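Local coordinates for protein dihydropteridine reductase (PDB 3ORF) that reduces quinonoid dihydropteridines to tetrahydropteridines with NADH or NADPH, as a homodimeric member of the short-chain dehydrogenase/reductase family, at residues K23-L28 against K45-I50; G137-L142 against T184-L189; S85-T90 against A131-Q136. All blocks are in the same frame, centred on the assembly; numbering follows the deposited sequence.

Contact 1 (K23-L28 against K45-I50)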
loop_
_atom_site.group_PDB
_atom_site.type_symbol
_atom_site.label_atom_id
_atom_site.label_comp_id
_atom_site.label_asym_id
_atom_site.label_seq_id
_atom_site.Cartn_x
_atom_site.Cartn_y
_atom_site.Cartn_z
ATOM N N LYS A 23 -13.223 30.998 -2.537
ATOM C CA LYS A 23 -12.975 29.591 -2.733
ATOM C C LYS A 23 -12.088 29.036 -1.622
ATOM O O LYS A 23 -11.214 29.717 -1.149
ATOM C CB LYS A 23 -12.379 29.362 -4.114
ATOM C CG LYS A 23 -13.238 29.920 -5.272
ATOM C CD LYS A 23 -14.071 28.846 -5.883
ATOM C CE LYS A 23 -14.310 29.157 -7.332
ATOM N NZ LYS A 23 -15.414 28.309 -7.849
ATOM N N ASN A 24 -12.351 27.807 -1.193
ATOM C CA ASN A 24 -11.536 27.179 -0.144
ATOM C C ASN A 24 -10.602 26.097 -0.655
ATOM O O ASN A 24 -11.019 25.181 -1.397
ATOM C CB ASN A 24 -12.420 26.591 0.950
ATOM C CG ASN A 24 -13.377 27.617 1.501
ATOM O OD1 ASN A 24 -12.998 28.750 1.592
ATOM N ND2 ASN A 24 -14.611 27.219 1.865
ATOM N N ILE A 25 -9.346 26.151 -0.200
ATOM C CA ILE A 25 -8.474 25.017 -0.423
ATOM C C ILE A 25 -8.039 24.417 0.904
ATOM O O ILE A 25 -7.654 25.135 1.821
ATOM C CB ILE A 25 -7.258 25.367 -1.335
ATOM C CG1 ILE A 25 -6.279 24.175 -1.377
ATOM C CG2 ILE A 25 -6.527 26.597 -0.845
ATOM C CD1 ILE A 25 -4.954 24.445 -2.168
ATOM N N LEU A 26 -8.061 23.100 0.989
ATOM C CA LEU A 26 -7.615 22.405 2.181
ATOM C C LEU A 26 -6.413 21.535 1.940
ATOM O O LEU A 26 -6.356 20.814 0.938
ATOM C CB LEU A 26 -8.741 21.547 2.699
ATOM C CG LEU A 26 -8.407 20.418 3.650
ATOM C CD1 LEU A 26 -7.986 20.992 4.888
ATOM C CD2 LEU A 26 -9.720 19.778 3.953
ATOM N N VAL A 27 -5.432 21.599 2.829
ATOM C CA VAL A 27 -4.148 20.971 2.554
ATOM C C VAL A 27 -3.696 20.116 3.757
ATOM O O VAL A 27 -3.454 20.669 4.841
ATOM C CB VAL A 27 -3.043 21.997 2.248
ATOM C CG1 VAL A 27 -1.721 21.263 1.892
ATOM C CG2 VAL A 27 -3.453 23.017 1.142
ATOM N N LEU A 28 -3.606 18.793 3.551
ATOM C CA LEU A 28 -3.181 17.852 4.608
ATOM C C LEU A 28 -1.693 17.852 4.408
ATOM O O LEU A 28 -1.235 17.797 3.242
ATOM C CB LEU A 28 -3.793 16.445 4.354
ATOM C CG LEU A 28 -3.487 15.343 5.375
ATOM C CD1 LEU A 28 -4.050 15.797 6.790
ATOM C CD2 LEU A 28 -4.101 13.941 4.928
ATOM N N LYS A 45 -3.610 34.446 -4.206
ATOM C CA LYS A 45 -4.634 34.573 -5.253
ATOM C C LYS A 45 -6.006 34.759 -4.594
ATOM O O LYS A 45 -7.054 34.591 -5.211
ATOM C CB LYS A 45 -4.577 33.327 -6.168
ATOM C CG LYS A 45 -3.255 33.231 -6.968
ATOM C CD LYS A 45 -3.269 34.194 -8.177
ATOM C CE LYS A 45 -2.023 34.017 -9.029
ATOM N NZ LYS A 45 -0.855 34.620 -8.371
ATOM N N SER A 46 -5.975 35.090 -3.304
ATOM C CA SER A 46 -7.170 35.382 -2.522
ATOM C C SER A 46 -8.113 34.195 -2.268
ATOM O O SER A 46 -9.293 34.410 -2.096
ATOM C CB SER A 46 -7.930 36.608 -3.101
ATOM O OG SER A 46 -7.045 37.731 -3.245
ATOM N N TRP A 47 -7.603 32.950 -2.242
ATOM C CA TRP A 47 -8.401 31.843 -1.760
ATOM C C TRP A 47 -8.292 31.820 -0.242
ATOM O O TRP A 47 -7.311 32.254 0.355
ATOM C CB TRP A 47 -7.914 30.496 -2.348
ATOM C CG TRP A 47 -8.388 30.206 -3.760
ATOM C CD1 TRP A 47 -8.388 31.040 -4.804
ATOM C CD2 TRP A 47 -8.907 28.958 -4.235
ATOM N NE1 TRP A 47 -8.910 30.435 -5.922
ATOM C CE2 TRP A 47 -9.239 29.142 -5.600
ATOM C CE3 TRP A 47 -9.166 27.732 -3.625
ATOM C CZ2 TRP A 47 -9.797 28.123 -6.393
ATOM C CZ3 TRP A 47 -9.736 26.708 -4.390
ATOM C CH2 TRP A 47 -10.046 26.920 -5.775
ATOM N N ASN A 48 -9.306 31.268 0.382
ATOM C CA ASN A 48 -9.264 30.981 1.771
ATOM C C ASN A 48 -8.511 29.617 1.898
ATOM O O ASN A 48 -8.787 28.642 1.154
ATOM C CB ASN A 48 -10.710 30.906 2.201
ATOM C CG ASN A 48 -10.896 31.078 3.661
ATOM O OD1 ASN A 48 -11.062 30.096 4.379
ATOM N ND2 ASN A 48 -10.884 32.332 4.132
ATOM N N THR A 49 -7.536 29.569 2.812
ATOM C CA THR A 49 -6.686 28.394 2.998
ATOM C C THR A 49 -6.881 27.700 4.346
ATOM O O THR A 49 -7.032 28.373 5.364
ATOM C CB THR A 49 -5.222 28.792 2.916
ATOM O OG1 THR A 49 -4.938 29.768 3.937
ATOM C CG2 THR A 49 -4.911 29.347 1.549
ATOM N N ILE A 50 -6.851 26.365 4.355
ATOM C CA ILE A 50 -6.986 25.586 5.591
ATOM C C ILE A 50 -5.891 24.511 5.626
ATOM O O ILE A 50 -5.623 23.862 4.580
ATOM C CB ILE A 50 -8.311 24.885 5.668
ATOM C CG1 ILE A 50 -9.455 25.890 5.664
ATOM C CG2 ILE A 50 -8.383 24.062 6.915
ATOM C CD1 ILE A 50 -10.565 25.416 4.885
#

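Contact 2 (G137-L142 against T184-L189)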
loop_
_atom_site.group_PDB
_atom_site.type_symbol
_atom_site.label_atom_id
_atom_site.label_comp_id
_atom_site.label_asym_id
_atom_site.label_seq_id
_atom_site.Cartn_x
_atom_site.Cartn_y
_atom_site.Cartn_z
ATOM N N GLY A 137 -17.813 19.019 -8.156
ATOM C CA GLY A 137 -16.942 19.671 -9.132
ATOM C C GLY A 137 -15.540 19.933 -8.593
ATOM O O GLY A 137 -14.698 20.451 -9.317
ATOM N N GLY A 138 -15.268 19.516 -7.354
ATOM C CA GLY A 138 -13.979 19.817 -6.667
ATOM C C GLY A 138 -12.744 19.129 -7.239
ATOM O O GLY A 138 -12.841 18.183 -8.053
ATOM N N LEU A 139 -11.573 19.575 -6.804
ATOM C CA LEU A 139 -10.330 19.025 -7.258
ATOM C C LEU A 139 -9.697 18.327 -6.074
ATOM O O LEU A 139 -9.572 18.911 -4.960
ATOM C CB LEU A 139 -9.389 20.132 -7.679
ATOM C CG LEU A 139 -7.982 19.655 -8.096
ATOM C CD1 LEU A 139 -8.116 18.781 -9.339
ATOM C CD2 LEU A 139 -7.157 20.894 -8.406
ATOM N N PHE A 140 -9.285 17.090 -6.295
ATOM C CA PHE A 140 -8.752 16.316 -5.207
ATOM C C PHE A 140 -7.385 15.749 -5.600
ATOM O O PHE A 140 -7.291 14.911 -6.515
ATOM C CB PHE A 140 -9.723 15.175 -4.928
ATOM C CG PHE A 140 -9.252 14.225 -3.891
ATOM C CD1 PHE A 140 -9.657 14.378 -2.561
ATOM C CD2 PHE A 140 -8.442 13.161 -4.233
ATOM C CE1 PHE A 140 -9.249 13.450 -1.595
ATOM C CE2 PHE A 140 -8.027 12.272 -3.279
ATOM C CZ PHE A 140 -8.417 12.427 -1.958
ATOM N N VAL A 141 -6.327 16.164 -4.921
ATOM C CA VAL A 141 -5.011 15.736 -5.367
ATOM C C VAL A 141 -4.206 15.067 -4.322
ATOM O O VAL A 141 -4.001 15.669 -3.307
ATOM C CB VAL A 141 -4.208 16.926 -5.912
ATOM C CG1 VAL A 141 -2.782 16.492 -6.358
ATOM C CG2 VAL A 141 -4.953 17.482 -7.133
ATOM N N LEU A 142 -3.696 13.834 -4.590
ATOM C CA LEU A 142 -2.708 13.227 -3.706
ATOM C C LEU A 142 -1.301 13.317 -4.316
ATOM O O LEU A 142 -1.126 13.195 -5.538
ATOM C CB LEU A 142 -3.064 11.751 -3.431
ATOM C CG LEU A 142 -4.449 11.444 -2.857
ATOM C CD1 LEU A 142 -4.632 9.950 -2.437
ATOM C CD2 LEU A 142 -4.584 12.346 -1.617
ATOM N N THR A 184 -12.612 15.500 -9.552
ATOM C CA THR A 184 -11.508 14.965 -10.339
ATOM C C THR A 184 -10.474 14.592 -9.293
ATOM O O THR A 184 -10.121 15.441 -8.470
ATOM C CB THR A 184 -10.892 16.057 -11.224
ATOM O OG1 THR A 184 -11.800 16.361 -12.270
ATOM C CG2 THR A 184 -9.597 15.583 -11.896
ATOM N N SER A 185 -10.058 13.326 -9.314
ATOM C CA SER A 185 -9.000 12.757 -8.452
ATOM C C SER A 185 -7.720 12.625 -9.333
ATOM O O SER A 185 -7.786 11.985 -10.405
ATOM C CB SER A 185 -9.462 11.381 -8.004
ATOM O OG SER A 185 -8.474 10.622 -7.305
ATOM N N LEU A 186 -6.605 13.254 -8.897
ATOM C CA LEU A 186 -5.298 13.225 -9.571
ATOM C C LEU A 186 -4.186 12.869 -8.575
ATOM O O LEU A 186 -4.299 13.082 -7.360
ATOM C CB LEU A 186 -4.964 14.627 -10.158
ATOM C CG LEU A 186 -5.986 15.109 -11.184
ATOM C CD1 LEU A 186 -5.686 16.493 -11.600
ATOM C CD2 LEU A 186 -6.075 14.108 -12.380
ATOM N N GLY A 187 -3.088 12.355 -9.106
ATOM C CA GLY A 187 -1.891 12.175 -8.360
ATOM C C GLY A 187 -0.882 13.089 -9.023
ATOM O O GLY A 187 -0.878 13.201 -10.265
ATOM N N ILE A 188 -0.030 13.758 -8.228
ATOM C CA ILE A 188 1.131 14.464 -8.805
ATOM C C ILE A 188 2.316 13.674 -8.365
ATOM O O ILE A 188 2.382 13.246 -7.196
ATOM C CB ILE A 188 1.246 15.946 -8.361
ATOM C CG1 ILE A 188 1.218 16.058 -6.853
ATOM C CG2 ILE A 188 0.164 16.800 -9.059
ATOM C CD1 ILE A 188 1.233 17.482 -6.361
ATOM N N LEU A 189 3.206 13.382 -9.325
ATOM C CA LEU A 189 4.245 12.381 -9.140
ATOM C C LEU A 189 5.560 13.072 -9.521
ATOM O O LEU A 189 6.005 12.994 -10.648
ATOM C CB LEU A 189 4.028 11.114 -10.034
ATOM C CG LEU A 189 3.274 9.859 -9.548
ATOM C CD1 LEU A 189 1.838 10.247 -9.215
ATOM C CD2 LEU A 189 3.317 8.835 -10.673
#

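Contact 3 (S85-T90 against A131-Q136)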
loop_
_atom_site.group_PDB
_atom_site.type_symbol
_atom_site.label_atom_id
_atom_site.label_comp_id
_atom_site.label_asym_id
_atom_site.label_seq_id
_atom_site.Cartn_x
_atom_site.Cartn_y
_atom_site.Cartn_z
ATOM N N SER A 85 -19.010 25.030 9.046
ATOM C CA SER A 85 -19.681 25.239 7.766
ATOM C C SER A 85 -18.813 25.405 6.477
ATOM O O SER A 85 -19.295 25.908 5.456
ATOM C CB SER A 85 -20.712 26.381 7.877
ATOM O OG SER A 85 -21.616 26.333 6.795
ATOM N N ILE A 86 -17.578 24.958 6.462
ATOM C CA ILE A 86 -16.836 25.170 5.211
ATOM C C ILE A 86 -16.768 23.893 4.368
ATOM O O ILE A 86 -16.683 22.779 4.910
ATOM C CB ILE A 86 -15.434 25.804 5.441
ATOM C CG1 ILE A 86 -14.693 25.114 6.599
ATOM C CG2 ILE A 86 -15.544 27.323 5.800
ATOM C CD1 ILE A 86 -13.852 23.898 6.135
ATOM N N LYS A 87 -16.858 24.059 3.059
ATOM C CA LYS A 87 -16.643 22.956 2.128
ATOM C C LYS A 87 -15.504 23.383 1.240
ATOM O O LYS A 87 -15.208 24.576 1.170
ATOM C CB LYS A 87 -17.901 22.709 1.288
ATOM C CG LYS A 87 -19.086 22.197 2.084
ATOM C CD LYS A 87 -18.748 20.888 2.818
ATOM C CE LYS A 87 -20.003 20.142 3.296
ATOM N NZ LYS A 87 -19.647 19.236 4.419
ATOM N N VAL A 88 -14.841 22.464 0.561
ATOM C CA VAL A 88 -13.629 22.906 -0.098
ATOM C C VAL A 88 -13.652 22.627 -1.560
ATOM O O VAL A 88 -14.209 21.619 -1.983
ATOM C CB VAL A 88 -12.290 22.438 0.616
ATOM C CG1 VAL A 88 -12.343 22.643 2.163
ATOM C CG2 VAL A 88 -11.910 21.061 0.311
ATOM N N ASP A 89 -13.095 23.540 -2.333
ATOM C CA ASP A 89 -13.101 23.404 -3.783
ATOM C C ASP A 89 -11.887 22.617 -4.337
ATOM O O ASP A 89 -11.945 22.092 -5.472
ATOM C CB ASP A 89 -13.082 24.802 -4.399
ATOM C CG ASP A 89 -14.354 25.642 -4.031
ATOM O OD1 ASP A 89 -14.286 26.560 -3.125
ATOM O OD2 ASP A 89 -15.415 25.331 -4.576
ATOM N N THR A 90 -10.779 22.670 -3.590
ATOM C CA THR A 90 -9.586 21.963 -3.880
ATOM C C THR A 90 -9.023 21.355 -2.583
ATOM O O THR A 90 -8.899 22.048 -1.551
ATOM C CB THR A 90 -8.534 22.878 -4.444
ATOM O OG1 THR A 90 -8.925 23.300 -5.754
ATOM C CG2 THR A 90 -7.195 22.143 -4.501
ATOM N N ALA A 131 -14.209 12.816 0.598
ATOM C CA ALA A 131 -15.614 12.385 0.613
ATOM C C ALA A 131 -16.497 13.298 1.496
ATOM O O ALA A 131 -17.624 13.635 1.121
ATOM C CB ALA A 131 -15.727 10.965 1.078
ATOM N N LYS A 132 -15.992 13.722 2.657
ATOM C CA LYS A 132 -16.866 14.519 3.570
ATOM C C LYS A 132 -16.925 16.014 3.254
ATOM O O LYS A 132 -17.973 16.615 3.428
ATOM C CB LYS A 132 -16.538 14.312 5.073
ATOM C CG LYS A 132 -16.922 12.930 5.674
ATOM C CD LYS A 132 -18.407 12.551 5.541
ATOM C CE LYS A 132 -18.798 11.353 6.443
ATOM N NZ LYS A 132 -19.502 10.229 5.761
ATOM N N LEU A 133 -15.824 16.613 2.784
ATOM C CA LEU A 133 -15.739 18.077 2.706
ATOM C C LEU A 133 -15.635 18.650 1.285
ATOM O O LEU A 133 -15.702 19.910 1.102
ATOM C CB LEU A 133 -14.530 18.580 3.492
ATOM C CG LEU A 133 -14.425 18.290 5.000
ATOM C CD1 LEU A 133 -13.149 18.888 5.652
ATOM C CD2 LEU A 133 -15.689 18.744 5.781
ATOM N N LEU A 134 -15.445 17.789 0.278
ATOM C CA LEU A 134 -15.212 18.321 -1.049
ATOM C C LEU A 134 -16.542 18.786 -1.648
ATOM O O LEU A 134 -17.573 18.157 -1.436
ATOM C CB LEU A 134 -14.541 17.273 -1.928
ATOM C CG LEU A 134 -13.798 17.820 -3.142
ATOM C CD1 LEU A 134 -12.613 18.685 -2.669
ATOM C CD2 LEU A 134 -13.378 16.679 -4.136
ATOM N N ASN A 135 -16.530 19.934 -2.320
ATOM C CA ASN A 135 -17.704 20.408 -3.061
ATOM C C ASN A 135 -17.793 19.630 -4.367
ATOM O O ASN A 135 -16.755 19.137 -4.935
ATOM C CB ASN A 135 -17.513 21.845 -3.444
ATOM C CG ASN A 135 -17.935 22.830 -2.345
ATOM O OD1 ASN A 135 -18.866 22.581 -1.587
ATOM N ND2 ASN A 135 -17.194 23.927 -2.237
ATOM N N GLN A 136 -19.012 19.512 -4.865
ATOM C CA GLN A 136 -19.241 18.916 -6.164
ATOM C C GLN A 136 -18.328 19.693 -7.125
ATOM O O GLN A 136 -18.132 20.896 -6.917
ATOM C CB GLN A 136 -20.732 19.019 -6.591
ATOM C CG GLN A 136 -21.662 18.337 -5.523
ATOM C CD GLN A 136 -23.122 18.178 -5.962
ATOM O OE1 GLN A 136 -23.791 19.142 -6.335
ATOM N NE2 GLN A 136 -23.607 16.962 -5.911
#

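Contact 1 (K23-L28 against K45-I50)
Trp-47 lays its indole against Lys-23 just ahead of the paired residues Asn-24 and Asn-48. Its CB passes 3.6 Å from Lys-23 O, and with CG anti to the carbonyl carbon (chi1 -80°) the ring swings across to Lys-23. CD2 and CE2 then lie beneath Lys-23 CB, which stands 3.4 Å from the centroid of the six-membered ring and only 7° off its normal: a CH-pi contact over the face. CE3 packs 3.8 Å from Ile-25 CB, CZ3 lies 3.6 Å from Asn-24 O in an oblique approach, and CH2, at the far end of the ring, is 3.8 Å from Lys-23 CB. Beyond CB the lysine chain bends at chi2 and leads away. Replacing the indole by an alanine would probably leave Lys-23 CB without the ring face it rests on, take one neighbour from Ile-25 and deprive Phe-42 of its edge-to-face partner. The backbones bond in parallel register: Asn-48 N to Lys-23 O, Ile-25 N to Asn-48 O, Ile-50 N to Ile-25 O and Val-27 N to Ile-50 O, each 2.9 Å. On the face shared with Asn-24 and Asn-48, Leu-26 CD1 meets Ile-50 CG2 at 3.7 Å. Helix 33-44 connects the strands in a beta-alpha-beta unit, its Phe-42 also touching Ile-25, while helix 108-133 packs on Leu-26 and strand 88-93 pairs along the other edge of strand 24-28.

Contact 2 (G137-L142 against T184-L189)
Leu-139 and Leu-186 cross at about a right angle, their CD1 methyls 4.0 Å apart, on one face of a parallel strand pair. Val-141 shares this face and reaches both ways along the neighbouring strand. Its CG2 approaches Leu-186 CB obliquely at 4.2 Å, whereas CG1, anti to the backbone N (chi1 178°), is directed at Ile-188. There the two side chains meet crosswise: Val-141 CG1 lies 4.0 Å from Ile-188 CG2, and CG1 and CD1 of the isoleucine are scarcely farther off, so a single methyl is flanked by three carbons. Ile-188 places CG1 between its backbone N and carbonyl carbon (chi1 53°), which turns the ethyl arm to this side.

The face carrying Phe-140 and Leu-142 meets smaller partners, Ser-185 and Gly-187, on the second strand. Ser-185 OG comes obliquely to Phe-140 CD2 at 4.0 Å, and its polar partner is Ile-169 O of helix 156-172. Opposite Leu-142 stands Gly-187, whose CA approaches Leu-142 O at 3.1 Å in a CA-H...O contact; a CB there would be crowded by Leu-189.

Five backbone bonds fix the register, from Thr-184 N to Gly-138 O (3.1 Å) at one end to Ile-188 N to Leu-142 O at the other. Trp-223 of helix 213-225 covers Leu-139, Leu-186 and Ile-188, while helices 108-133 and 156-172 pack on the Phe-140 and Leu-142 face. Two adjacent parallel strands joined through helix 156-172, with helices on both faces of the sheet, form a beta-alpha-beta crossover of the Rossmann-type alpha-beta-alpha sandwich.

Contact 3 (S85-T90 against A131-Q136)
Val-88 is gripped through both of its backbone polar groups: its N donates to Leu-133 O at 2.7 Å, and its O accepts from Asn-135 N at 2.9 Å with an N-H...O angle of 169°. These two bonds straddle Leu-134 and make a single parallel bridge between Val-88 and that residue, just where helix 108-133 ends. Two longer side-chain bonds flank them. Asn-135 ND2 reaches Asp-89 OD2 at 3.3 Å from above the carboxylate, 63° out of its plane; the amide and carboxylate planes are 50° apart. Asp-89 OD1 has a second role, taking the backbone N of Asn-24 on the next strand. At the other end Lys-87, bent at chi2, runs alongside the last helical turn and brings NZ to Lys-132 O, also at 3.3 Å. This carbonyl lies close to the helix C-terminus, where a positive charge would probably be favourable.

Packing closes round these bonds. Asn-135 OD1 lies only 3.0 Å from Lys-87 CB, a tight approach. Leu-134 CD1 sits 3.4 Å from Val-88 O and 3.9 Å from Val-88 CG2, the leucine and valine crossing at about a right angle. Leu-133 packs on Ile-81 and Asn-82 of helix 71-82, and Ser-104 of the second subunit touches Ala-131 and Lys-132. The contact thus joins the start of strand 88-93 to the short strand 134-135 that follows helix 108-133 and precedes strand 138-143, the return of a beta-alpha-beta unit in the Rossmann-type sheet.

All three contacts reach the same sheet, and contact 3 stands between the other two. Its centre is about 11 Å from that of contact 1, to which it is joined by probable bonds from Asn-24 ND2 to Lys-87 O and from Asp-89 N to Asn-24 O, both 2.8 Å. Its centre lies about 13 Å from that of contact 2, with a probable bond from Leu-139 N to Asp-89 O, 2.9 Å. Contacts 1 and 2 do not touch; their nearest atoms are about 7 Å apart. The bound NAD is touched by Leu-28 of contact 1, while the side chain of Ile-188 in contact 2 is about 8 Å from it and about 11 Å from that of Tyr-158, the predicted proton acceptor.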